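Oxidoreductase, zinc-binding dehydrogenase family (Myxococcus xanthus, PDB 5K1S) is a zinc-containing medium-chain reductase involved in an alternative de novo route to isovaleryl coenzyme A. Local coordinates at residues Thr163-Thr168 / Val326-Val330; Ser199-Leu203 / Glu226-Asp230; Ser262-Asp266 / Glu285-Leu291; Glu185-Gly191 / Asp254-Val260. All blocks are in the same frame, centred on the assembly; numbering follows the deposited sequence.

Contact 1: residues Thr163-Thr168 / Val326-Val330; sequences TVCCTT and VRQFV. With ZN (zinc ion), chain F.
Q328 contributes the largest buried area here, pushing its side chain against the turn that leads into helix 165-178. Its chain bends at the second torsion (chi2 -63°), which carries the carboxamide in among the hydroxyls of T163, T167 and T168. Its aliphatic part packs across the branch of V164, with CG 4.0 Å from V164 CG2.

T168, next in buried area, meets V326 tip to tip, its CG2 lying 3.7 Å from V326 CG1. The hydroxyl of T168 sits beside the same methyl and has S199 of helix 195-206 as its hydrogen-bond partner. T163 runs past Q328 in the opposite direction, and its OG1 also approaches V330 CG2, at 4.1 Å. The turn is braced from within: T167 OG1 donates to T163 O over 2.6 Å, in the carbonyl plane.

C166, on the same turn, binds zinc through SG at 2.3 Å together with C57 and H79. Helix 311-323 covers V164, and strand 354-358 covers T163. A buried amide is thus enclosed by threonine hydroxyls, groups able both to donate and to accept hydrogen bonds, on the segment that also carries a metal ligand.

Contact 2: residues Ser199-Leu203 / Glu226-Asp230; sequences SSVQL and EAGAD
Apolar contacts centre on V201, which projects from helix 195-206 toward the chain leaving helix 221-226. One methyl does the touching: CG1 is 4.0 Å from A229 CB and 4.2 Å from A227 CB, so it rests between the two alanines that flank G228. A first torsion of 170° turns this branch outward to them.

A second group of contacts sets side-chain carbons against backbone. V201 CG1 approaches A227 O at 3.6 Å and A229 N at 3.7 Å, lying over the peptides on both sides of the glycine. Q202 adds its CG, which comes to 3.3 Å from the same A227 O, while its extended chain carries the amide onward, where OE1 accepts from R327 N.

The backbone on the other side owes its shape to G228. Its positive phi of 110° and two bonds back into the last helical turn make a Schellman motif, turning the chain toward strand 231-234. D230, just beyond, forms a salt bridge with R210.

V201 also touches I189 of strand 186-190. Helix 195-206, which follows that strand, thus meets the turn that ends helix 221-226 and leads into strand 231-234, as is typical of the first half of a Rossmann fold.

Contact 3: residues Ser262-Asp266 / Glu285-Leu291; sequences SATFD and ESGMVQL
F265 and V289 cross at about a right angle, the phenyl group of the helix meeting a branched side chain of the strand. V289 CG1 lies 3.6 Å from F265 CD2 and approaches the ring obliquely. L291 comes to the same ring differently: its CD1 sits at the edge, near the ring plane, 4.0 Å from CE2. With CG anti to the backbone nitrogen (chi1 -165°), the phenyl group leans over the strand and touches both of these aliphatic residues.

The other methyl of V289 turns back toward the beginning of segment 262-266, where CG2 is 3.8 Å from S262 CB. That CB is also 3.3 Å from G287 O, so S262 settles against the backbone of the loop. Its hydroxyl is linked to E285 through a water, which lies 2.9 Å from S262 OG and donates to E285 OE1. The extended E285 side chain brings its carboxylate alongside A263, with OE1 3.8 Å from A263 CB. N283 ties the two segments together as well, accepting from S262 N and donating to G287 O.

Helix 262-266 and strand 289-291 run nearly parallel, their axes 19° apart and 8.6 Å from each other at closest approach. Along the helix, D266 forms a salt bridge with K270. V289, Q290 and L291 pair in an antiparallel ladder with a strand of the second subunit, whose L291 also packs on F265. Helix 262-270 therefore lies against a strand whose sheet continues across the subunit interface.

Contact 4: residues Glu185-Gly191 / Asp254-Val260; sequences ETVLITG and DVAVEIV
V187 fits against two valines of the neighbouring parallel strand: its CG2 lies beside V255 CG1 at 3.7 Å, and its CG1 reaches V257 CG2 at 4.0 Å. I189 continues the row, with CG1 4.1 Å from V257 CB and CG2 turned to I259 CD1. On the opposite sheet face, the methyl of A256 lies beside L188, the two CB atoms being 4.0 Å apart. Beyond the strands, V260 CG2 comes over the backbone of G191.

Backbone bonds join the strands between these rows, among them L188 N to V255 O and T190 N to V257 O. At the leading end, D254 OD1 accepts from T186 N (3.0 Å) and T186 OG1 (2.9 Å), which arrive from opposite faces of the carboxylate plane.

At the other end T190 holds its hydroxyl between nitrogen and carbonyl carbon (chi1 67°), donating to E258 OE2 at 2.7 Å from above the carboxylate plane and accepting from I259 N. G261 N also bonds E258 OE2, and T268 bonds OE1. At the end of these central Rossmann strands a buried glutamate is thus held by several polar partners, which would probably favour its charged form.

How the contacts relate
Contact 4 forms the middle of the Rossmann sheet, and contacts 2 and 3 adjoin it. I189 CD1 lies 3.6 Å from V201 N of contact 2, whose centre is about 11 Å away. Contact 3, centred about 15 Å from contact 4, is joined to it by a weak hydrogen bond between T264 OG1 and E258 OE1. Contact 1 meets contact 2 through R327 N and Q202 OE1, 2.7 Å apart, and through the hydroxyls of T168 and S199. It alone holds a zinc ligand, C166; the I259 side chain of contact 4 is about 12 Å from zinc. Contact 1, at the metal site, and contact 3, at the subunit interface, have centres about 26 Å apart.

Contact 1: residues Thr163-Thr168 / Val326-Val330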
loop_
_atom_site.group_PDB
_atom_site.type_symbol
_atom_site.label_atom_id
_atom_site.label_comp_id
_atom_site.label_asym_id
_atom_site.label_seq_id
_atom_site.Cartn_x
_atom_site.Cartn_y
_atom_site.Cartn_z
ATOM N N THR A 163 2.908 13.292 -25.235
ATOM C CA THR A 163 3.189 13.534 -23.825
ATOM C C THR A 163 2.084 12.984 -22.930
ATOM O O THR A 163 1.987 13.376 -21.763
ATOM C CB THR A 163 3.383 15.030 -23.559
ATOM O OG1 THR A 163 2.188 15.742 -23.906
ATOM C CG2 THR A 163 4.549 15.571 -24.378
ATOM N N VAL A 164 1.260 12.073 -23.445
ATOM C CA VAL A 164 0.109 11.585 -22.695
ATOM C C VAL A 164 0.507 10.437 -21.777
ATOM O O VAL A 164 0.034 10.345 -20.639
ATOM C CB VAL A 164 -1.006 11.164 -23.673
ATOM C CG1 VAL A 164 -2.200 10.586 -22.929
ATOM C CG2 VAL A 164 -1.435 12.347 -24.518
ATOM N N CYS A 165 1.382 9.545 -22.250
ATOM C CA CYS A 165 1.668 8.318 -21.513
ATOM C C CYS A 165 2.227 8.621 -20.128
ATOM O O CYS A 165 1.746 8.087 -19.122
ATOM C CB CYS A 165 2.642 7.449 -22.307
ATOM S SG CYS A 165 2.789 5.754 -21.688
ATOM N N CYS A 166 3.241 9.479 -20.054
ATOM C CA CYS A 166 3.933 9.745 -18.798
ATOM C C CYS A 166 3.238 10.792 -17.939
ATOM O O CYS A 166 3.809 11.213 -16.927
ATOM C CB CYS A 166 5.369 10.182 -19.080
ATOM S SG CYS A 166 6.302 8.963 -20.006
ATOM N N THR A 167 2.034 11.220 -18.310
ATOM C CA THR A 167 1.270 12.154 -17.491
ATOM C C THR A 167 -0.151 11.641 -17.301
ATOM O O THR A 167 -0.480 11.086 -16.247
ATOM C CB THR A 167 1.258 13.545 -18.125
ATOM O OG1 THR A 167 0.737 13.461 -19.456
ATOM C CG2 THR A 167 2.665 14.123 -18.167
ATOM N N THR A 168 -1.000 11.816 -18.314
ATOM C CA THR A 168 -2.368 11.319 -18.222
ATOM C C THR A 168 -2.405 9.797 -18.179
ATOM O O THR A 168 -3.269 9.220 -17.510
ATOM C CB THR A 168 -3.195 11.836 -19.398
ATOM O OG1 THR A 168 -3.111 13.266 -19.452
ATOM C CG2 THR A 168 -4.654 11.422 -19.255
ATOM N N VAL A 326 -9.005 15.602 -19.911
ATOM C CA VAL A 326 -7.691 15.842 -19.327
ATOM C C VAL A 326 -6.816 16.507 -20.379
ATOM O O VAL A 326 -6.308 15.845 -21.292
ATOM C CB VAL A 326 -7.053 14.537 -18.815
ATOM C CG1 VAL A 326 -5.683 14.812 -18.208
ATOM C CG2 VAL A 326 -7.963 13.867 -17.796
ATOM N N ARG A 327 -6.639 17.820 -20.262
ATOM C CA ARG A 327 -5.854 18.562 -21.233
ATOM C C ARG A 327 -4.373 18.210 -21.121
ATOM O O ARG A 327 -3.912 17.623 -20.139
ATOM C CB ARG A 327 -6.032 20.065 -21.033
ATOM C CG ARG A 327 -7.351 20.625 -21.540
ATOM C CD ARG A 327 -7.404 22.131 -21.338
ATOM N NE ARG A 327 -6.251 22.796 -21.941
ATOM C CZ ARG A 327 -5.891 24.052 -21.693
ATOM N NH1 ARG A 327 -6.586 24.796 -20.844
ATOM N NH2 ARG A 327 -4.824 24.564 -22.295
ATOM N N GLN A 328 -3.626 18.588 -22.155
ATOM C CA GLN A 328 -2.175 18.475 -22.173
ATOM C C GLN A 328 -1.577 19.870 -22.249
ATOM O O GLN A 328 -2.022 20.698 -23.052
ATOM C CB GLN A 328 -1.698 17.621 -23.353
ATOM C CG GLN A 328 -1.797 16.124 -23.110
ATOM C CD GLN A 328 -0.917 15.667 -21.964
ATOM O OE1 GLN A 328 0.158 16.221 -21.735
ATOM N NE2 GLN A 328 -1.375 14.660 -21.229
ATOM N N PHE A 329 -0.573 20.127 -21.416
ATOM C CA PHE A 329 0.049 21.442 -21.303
ATOM C C PHE A 329 1.448 21.361 -21.909
ATOM O O PHE A 329 2.444 21.171 -21.211
ATOM C CB PHE A 329 0.082 21.891 -19.840
ATOM C CG PHE A 329 -1.268 21.900 -19.180
ATOM C CD1 PHE A 329 -1.800 20.740 -18.641
ATOM C CD2 PHE A 329 -2.007 23.069 -19.100
ATOM C CE1 PHE A 329 -3.043 20.746 -18.036
ATOM C CE2 PHE A 329 -3.250 23.080 -18.494
ATOM C CZ PHE A 329 -3.768 21.917 -17.961
ATOM N N VAL A 330 1.513 21.512 -23.227
ATOM C CA VAL A 330 2.775 21.459 -23.958
ATOM C C VAL A 330 3.366 22.862 -23.994
ATOM O O VAL A 330 2.771 23.782 -24.566
ATOM C CB VAL A 330 2.573 20.910 -25.378
ATOM C CG1 VAL A 330 3.909 20.803 -26.103
ATOM C CG2 VAL A 330 1.874 19.557 -25.332
HETATM ZN ZN ZN F . 8.410 8.835 -19.024
#

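Contact 2: residues Ser199-Leu203 / Glu226-Asp230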
loop_
_atom_site.group_PDB
_atom_site.type_symbol
_atom_site.label_atom_id
_atom_site.label_comp_id
_atom_site.label_asym_id
_atom_site.label_seq_id
_atom_site.Cartn_x
_atom_site.Cartn_y
_atom_site.Cartn_z
ATOM N N SER A 199 -2.640 16.201 -14.713
ATOM C CA SER A 199 -3.551 15.207 -15.269
ATOM C C SER A 199 -4.388 14.557 -14.176
ATOM O O SER A 199 -5.583 14.301 -14.369
ATOM C CB SER A 199 -2.768 14.151 -16.047
ATOM O OG SER A 199 -2.197 14.702 -17.221
ATOM N N SER A 200 -3.780 14.285 -13.019
ATOM C CA SER A 200 -4.524 13.680 -11.920
ATOM C C SER A 200 -5.614 14.617 -11.414
ATOM O O SER A 200 -6.745 14.185 -11.161
ATOM C CB SER A 200 -3.570 13.305 -10.787
ATOM O OG SER A 200 -2.591 12.382 -11.231
ATOM N N VAL A 201 -5.292 15.904 -11.258
ATOM C CA VAL A 201 -6.288 16.884 -10.823
ATOM C C VAL A 201 -7.511 16.824 -11.730
ATOM O O VAL A 201 -8.646 16.649 -11.269
ATOM C CB VAL A 201 -5.678 18.297 -10.798
ATOM C CG1 VAL A 201 -6.758 19.360 -10.586
ATOM C CG2 VAL A 201 -4.622 18.399 -9.707
ATOM N N GLN A 202 -7.292 16.974 -13.037
ATOM C CA GLN A 202 -8.402 16.936 -13.983
ATOM C C GLN A 202 -9.153 15.616 -13.888
ATOM O O GLN A 202 -10.388 15.591 -13.817
ATOM C CB GLN A 202 -7.886 17.147 -15.407
ATOM C CG GLN A 202 -7.165 18.463 -15.628
ATOM C CD GLN A 202 -6.664 18.607 -17.048
ATOM O OE1 GLN A 202 -7.400 19.034 -17.938
ATOM N NE2 GLN A 202 -5.407 18.241 -17.274
ATOM N N LEU A 203 -8.419 14.502 -13.886
ATOM C CA LEU A 203 -9.064 13.195 -13.889
ATOM C C LEU A 203 -9.883 12.983 -12.622
ATOM O O LEU A 203 -10.964 12.386 -12.664
ATOM C CB LEU A 203 -8.010 12.097 -14.046
ATOM C CG LEU A 203 -8.517 10.677 -14.297
ATOM C CD1 LEU A 203 -9.399 10.609 -15.537
ATOM C CD2 LEU A 203 -7.340 9.725 -14.436
ATOM N N GLU A 226 -7.872 26.445 -12.102
ATOM C CA GLU A 226 -8.501 26.331 -13.413
ATOM C C GLU A 226 -8.493 24.894 -13.913
ATOM O O GLU A 226 -9.354 24.510 -14.712
ATOM C CB GLU A 226 -7.790 27.242 -14.415
ATOM N N ALA A 227 -7.538 24.086 -13.455
ATOM C CA ALA A 227 -7.440 22.694 -13.873
ATOM C C ALA A 227 -8.467 21.795 -13.197
ATOM O O ALA A 227 -8.498 20.594 -13.490
ATOM C CB ALA A 227 -6.032 22.164 -13.590
ATOM N N GLY A 228 -9.298 22.334 -12.309
ATOM C CA GLY A 228 -10.315 21.558 -11.632
ATOM C C GLY A 228 -10.073 21.315 -10.156
ATOM O O GLY A 228 -10.779 20.492 -9.562
ATOM N N ALA A 229 -9.106 21.997 -9.547
ATOM C CA ALA A 229 -8.825 21.814 -8.130
ATOM C C ALA A 229 -9.750 22.691 -7.297
ATOM O O ALA A 229 -9.826 23.905 -7.510
ATOM C CB ALA A 229 -7.365 22.150 -7.827
ATOM N N ASP A 230 -10.457 22.073 -6.349
ATOM C CA ASP A 230 -11.363 22.823 -5.486
ATOM C C ASP A 230 -10.614 23.608 -4.419
ATOM O O ASP A 230 -11.052 24.699 -4.035
ATOM C CB ASP A 230 -12.365 21.878 -4.821
ATOM C CG ASP A 230 -13.298 22.597 -3.864
ATOM O OD1 ASP A 230 -13.739 23.720 -4.192
ATOM O OD2 ASP A 230 -13.584 22.046 -2.780
#

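Contact 3: residues Ser262-Asp266 / Glu285-Leu291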
loop_
_atom_site.group_PDB
_atom_site.type_symbol
_atom_site.label_atom_id
_atom_site.label_comp_id
_atom_site.label_asym_id
_atom_site.label_seq_id
_atom_site.Cartn_x
_atom_site.Cartn_y
_atom_site.Cartn_z
ATOM N N SER A 262 8.937 11.278 -0.468
ATOM C CA SER A 262 9.447 11.410 0.894
ATOM C C SER A 262 9.229 12.812 1.451
ATOM O O SER A 262 8.944 12.975 2.643
ATOM C CB SER A 262 10.935 11.055 0.926
ATOM O OG SER A 262 11.674 11.854 0.018
ATOM N N ALA A 263 9.357 13.839 0.610
ATOM C CA ALA A 263 9.342 15.209 1.112
ATOM C C ALA A 263 8.019 15.546 1.791
ATOM O O ALA A 263 7.993 16.289 2.779
ATOM C CB ALA A 263 9.621 16.188 -0.026
ATOM N N THR A 264 6.910 15.011 1.280
ATOM C CA THR A 264 5.583 15.323 1.796
ATOM C C THR A 264 4.899 14.130 2.449
ATOM O O THR A 264 3.772 14.273 2.935
ATOM C CB THR A 264 4.689 15.852 0.668
ATOM O OG1 THR A 264 4.459 14.812 -0.290
ATOM C CG2 THR A 264 5.334 17.039 -0.028
ATOM N N PHE A 265 5.550 12.966 2.485
ATOM C CA PHE A 265 4.867 11.740 2.889
ATOM C C PHE A 265 4.360 11.829 4.326
ATOM O O PHE A 265 3.184 11.562 4.598
ATOM C CB PHE A 265 5.806 10.546 2.720
ATOM C CG PHE A 265 5.111 9.216 2.767
ATOM C CD1 PHE A 265 4.365 8.772 1.689
ATOM C CD2 PHE A 265 5.210 8.408 3.883
ATOM C CE1 PHE A 265 3.728 7.551 1.729
ATOM C CE2 PHE A 265 4.576 7.186 3.927
ATOM C CZ PHE A 265 3.835 6.756 2.849
ATOM N N ASP A 266 5.238 12.200 5.262
ATOM C CA ASP A 266 4.859 12.202 6.672
ATOM C C ASP A 266 3.627 13.068 6.916
ATOM O O ASP A 266 2.764 12.714 7.729
ATOM C CB ASP A 266 6.031 12.682 7.527
ATOM C CG ASP A 266 5.752 12.567 9.012
ATOM O OD1 ASP A 266 5.809 11.437 9.541
ATOM O OD2 ASP A 266 5.482 13.608 9.650
ATOM N N GLU A 285 12.807 13.345 -4.545
ATOM C CA GLU A 285 14.077 13.520 -3.853
ATOM C C GLU A 285 14.784 12.201 -3.568
ATOM O O GLU A 285 15.903 12.218 -3.047
ATOM C CB GLU A 285 13.855 14.289 -2.549
ATOM C CG GLU A 285 13.364 15.712 -2.772
ATOM C CD GLU A 285 13.149 16.474 -1.481
ATOM O OE1 GLU A 285 13.357 15.888 -0.398
ATOM O OE2 GLU A 285 12.773 17.664 -1.550
ATOM N N SER A 286 14.166 11.067 -3.897
ATOM C CA SER A 286 14.774 9.750 -3.713
ATOM C C SER A 286 15.125 9.470 -2.257
ATOM O O SER A 286 15.890 8.543 -1.967
ATOM C CB SER A 286 16.023 9.594 -4.587
ATOM O OG SER A 286 15.725 9.834 -5.950
ATOM N N GLY A 287 14.578 10.255 -1.326
ATOM C CA GLY A 287 14.893 10.071 0.070
ATOM C C GLY A 287 14.062 8.983 0.719
ATOM O O GLY A 287 12.985 8.613 0.252
ATOM N N MET A 288 14.590 8.452 1.816
ATOM C CA MET A 288 13.877 7.445 2.581
ATOM C C MET A 288 12.861 8.114 3.504
ATOM O O MET A 288 12.819 9.337 3.653
ATOM C CB MET A 288 14.854 6.589 3.384
ATOM C CG MET A 288 15.895 5.865 2.541
ATOM S SD MET A 288 15.193 4.656 1.400
ATOM C CE MET A 288 14.984 5.649 -0.077
ATOM N N VAL A 289 12.025 7.287 4.125
ATOM C CA VAL A 289 10.928 7.758 4.960
ATOM C C VAL A 289 11.015 7.072 6.313
ATOM O O VAL A 289 11.383 5.895 6.404
ATOM C CB VAL A 289 9.559 7.487 4.300
ATOM C CG1 VAL A 289 8.415 7.698 5.293
ATOM C CG2 VAL A 289 9.374 8.385 3.091
ATOM N N GLN A 290 10.676 7.815 7.363
ATOM C CA GLN A 290 10.503 7.257 8.702
ATOM C C GLN A 290 9.002 7.087 8.913
ATOM O O GLN A 290 8.310 7.994 9.378
ATOM C CB GLN A 290 11.135 8.156 9.759
ATOM C CG GLN A 290 12.649 8.052 9.822
ATOM C CD GLN A 290 13.120 6.656 10.192
ATOM O OE1 GLN A 290 12.896 6.188 11.309
ATOM N NE2 GLN A 290 13.768 5.980 9.249
ATOM N N LEU A 291 8.500 5.910 8.551
ATOM C CA LEU A 291 7.077 5.623 8.652
ATOM C C LEU A 291 6.709 5.287 10.092
ATOM O O LEU A 291 7.338 4.430 10.719
ATOM C CB LEU A 291 6.706 4.464 7.728
ATOM C CG LEU A 291 5.249 3.999 7.778
ATOM C CD1 LEU A 291 4.306 5.112 7.344
ATOM C CD2 LEU A 291 5.061 2.770 6.910
HETATM O O HOH W 1 13.078 13.868 1.622
#

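Contact 4: residues Glu185-Gly191 / Asp254-Val260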
loop_
_atom_site.group_PDB
_atom_site.type_symbol
_atom_site.label_atom_id
_atom_site.label_comp_id
_atom_site.label_asym_id
_atom_site.label_seq_id
_atom_site.Cartn_x
_atom_site.Cartn_y
_atom_site.Cartn_z
ATOM N N GLU A 185 -15.606 11.390 -3.087
ATOM C CA GLU A 185 -14.448 11.341 -2.213
ATOM C C GLU A 185 -13.609 12.608 -2.357
ATOM O O GLU A 185 -13.668 13.315 -3.366
ATOM C CB GLU A 185 -13.589 10.114 -2.524
ATOM C CG GLU A 185 -14.182 8.799 -2.046
ATOM C CD GLU A 185 -13.341 7.602 -2.447
ATOM O OE1 GLU A 185 -12.761 7.626 -3.552
ATOM O OE2 GLU A 185 -13.256 6.639 -1.656
ATOM N N THR A 186 -12.824 12.888 -1.322
ATOM C CA THR A 186 -11.885 14.000 -1.322
ATOM C C THR A 186 -10.489 13.465 -1.610
ATOM O O THR A 186 -10.025 12.536 -0.940
ATOM C CB THR A 186 -11.905 14.736 0.018
ATOM O OG1 THR A 186 -11.683 13.802 1.082
ATOM C CG2 THR A 186 -13.241 15.434 0.229
ATOM N N VAL A 187 -9.826 14.050 -2.604
ATOM C CA VAL A 187 -8.541 13.563 -3.096
ATOM C C VAL A 187 -7.469 14.589 -2.763
ATOM O O VAL A 187 -7.628 15.783 -3.050
ATOM C CB VAL A 187 -8.587 13.295 -4.611
ATOM C CG1 VAL A 187 -7.271 12.690 -5.086
ATOM C CG2 VAL A 187 -9.758 12.384 -4.956
ATOM N N LEU A 188 -6.378 14.122 -2.165
ATOM C CA LEU A 188 -5.203 14.943 -1.912
ATOM C C LEU A 188 -4.142 14.615 -2.953
ATOM O O LEU A 188 -3.831 13.440 -3.178
ATOM C CB LEU A 188 -4.657 14.700 -0.505
ATOM C CG LEU A 188 -3.355 15.424 -0.152
ATOM C CD1 LEU A 188 -3.545 16.932 -0.210
ATOM C CD2 LEU A 188 -2.861 14.994 1.218
ATOM N N ILE A 189 -3.593 15.646 -3.586
ATOM C CA ILE A 189 -2.573 15.481 -4.614
ATOM C C ILE A 189 -1.384 16.354 -4.242
ATOM O O ILE A 189 -1.535 17.567 -4.051
ATOM C CB ILE A 189 -3.095 15.849 -6.014
ATOM C CG1 ILE A 189 -4.332 15.011 -6.358
ATOM C CG2 ILE A 189 -1.998 15.645 -7.058
ATOM C CD1 ILE A 189 -5.006 15.401 -7.664
ATOM N N THR A 190 -0.211 15.740 -4.134
ATOM C CA THR A 190 1.038 16.462 -3.956
ATOM C C THR A 190 1.724 16.633 -5.306
ATOM O O THR A 190 1.470 15.887 -6.256
ATOM C CB THR A 190 1.967 15.728 -2.985
ATOM O OG1 THR A 190 2.389 14.487 -3.564
ATOM C CG2 THR A 190 1.254 15.453 -1.667
ATOM N N GLY A 191 2.598 17.629 -5.382
ATOM C CA GLY A 191 3.234 17.948 -6.654
ATOM C C GLY A 191 2.236 18.153 -7.771
ATOM O O GLY A 191 2.501 17.784 -8.922
ATOM N N ASP A 254 -10.066 11.058 1.797
ATOM C CA ASP A 254 -10.330 9.644 1.563
ATOM C C ASP A 254 -9.152 8.966 0.872
ATOM O O ASP A 254 -8.797 7.833 1.214
ATOM C CB ASP A 254 -11.599 9.480 0.726
ATOM C CG ASP A 254 -12.822 10.068 1.400
ATOM O OD1 ASP A 254 -13.099 11.267 1.190
ATOM O OD2 ASP A 254 -13.507 9.331 2.140
ATOM N N VAL A 255 -8.540 9.643 -0.097
ATOM C CA VAL A 255 -7.422 9.097 -0.855
ATOM C C VAL A 255 -6.420 10.214 -1.107
ATOM O O VAL A 255 -6.778 11.393 -1.171
ATOM C CB VAL A 255 -7.893 8.464 -2.188
ATOM C CG1 VAL A 255 -8.666 9.476 -3.017
ATOM C CG2 VAL A 255 -6.715 7.907 -2.981
ATOM N N ALA A 256 -5.150 9.833 -1.243
ATOM C CA ALA A 256 -4.076 10.780 -1.508
ATOM C C ALA A 256 -3.211 10.258 -2.645
ATOM O O ALA A 256 -2.850 9.077 -2.666
ATOM C CB ALA A 256 -3.221 11.015 -0.259
ATOM N N VAL A 257 -2.884 11.140 -3.583
ATOM C CA VAL A 257 -2.001 10.824 -4.700
ATOM C C VAL A 257 -0.637 11.413 -4.356
ATOM O O VAL A 257 -0.416 12.621 -4.488
ATOM C CB VAL A 257 -2.542 11.372 -6.022
ATOM C CG1 VAL A 257 -1.599 11.038 -7.168
ATOM C CG2 VAL A 257 -3.934 10.819 -6.293
ATOM N N GLU A 258 0.284 10.559 -3.915
ATOM C CA GLU A 258 1.598 11.003 -3.450
ATOM C C GLU A 258 2.570 10.966 -4.622
ATOM O O GLU A 258 3.164 9.928 -4.922
ATOM C CB GLU A 258 2.080 10.131 -2.295
ATOM C CG GLU A 258 3.452 10.516 -1.760
ATOM C CD GLU A 258 3.503 11.942 -1.238
ATOM O OE1 GLU A 258 3.215 12.152 -0.040
ATOM O OE2 GLU A 258 3.827 12.854 -2.027
ATOM N N ILE A 259 2.736 12.109 -5.284
ATOM C CA ILE A 259 3.681 12.225 -6.392
ATOM C C ILE A 259 5.063 12.627 -5.898
ATOM O O ILE A 259 6.075 12.107 -6.373
ATOM C CB ILE A 259 3.147 13.230 -7.432
ATOM C CG1 ILE A 259 1.810 12.751 -8.005
ATOM C CG2 ILE A 259 4.168 13.433 -8.553
ATOM C CD1 ILE A 259 1.106 13.778 -8.870
ATOM N N VAL A 260 5.128 13.564 -4.950
ATOM C CA VAL A 260 6.417 14.037 -4.456
ATOM C C VAL A 260 7.182 12.894 -3.801
ATOM O O VAL A 260 8.338 12.621 -4.142
ATOM C CB VAL A 260 6.219 15.214 -3.484
ATOM C CG1 VAL A 260 7.556 15.689 -2.937
ATOM C CG2 VAL A 260 5.488 16.359 -4.175
#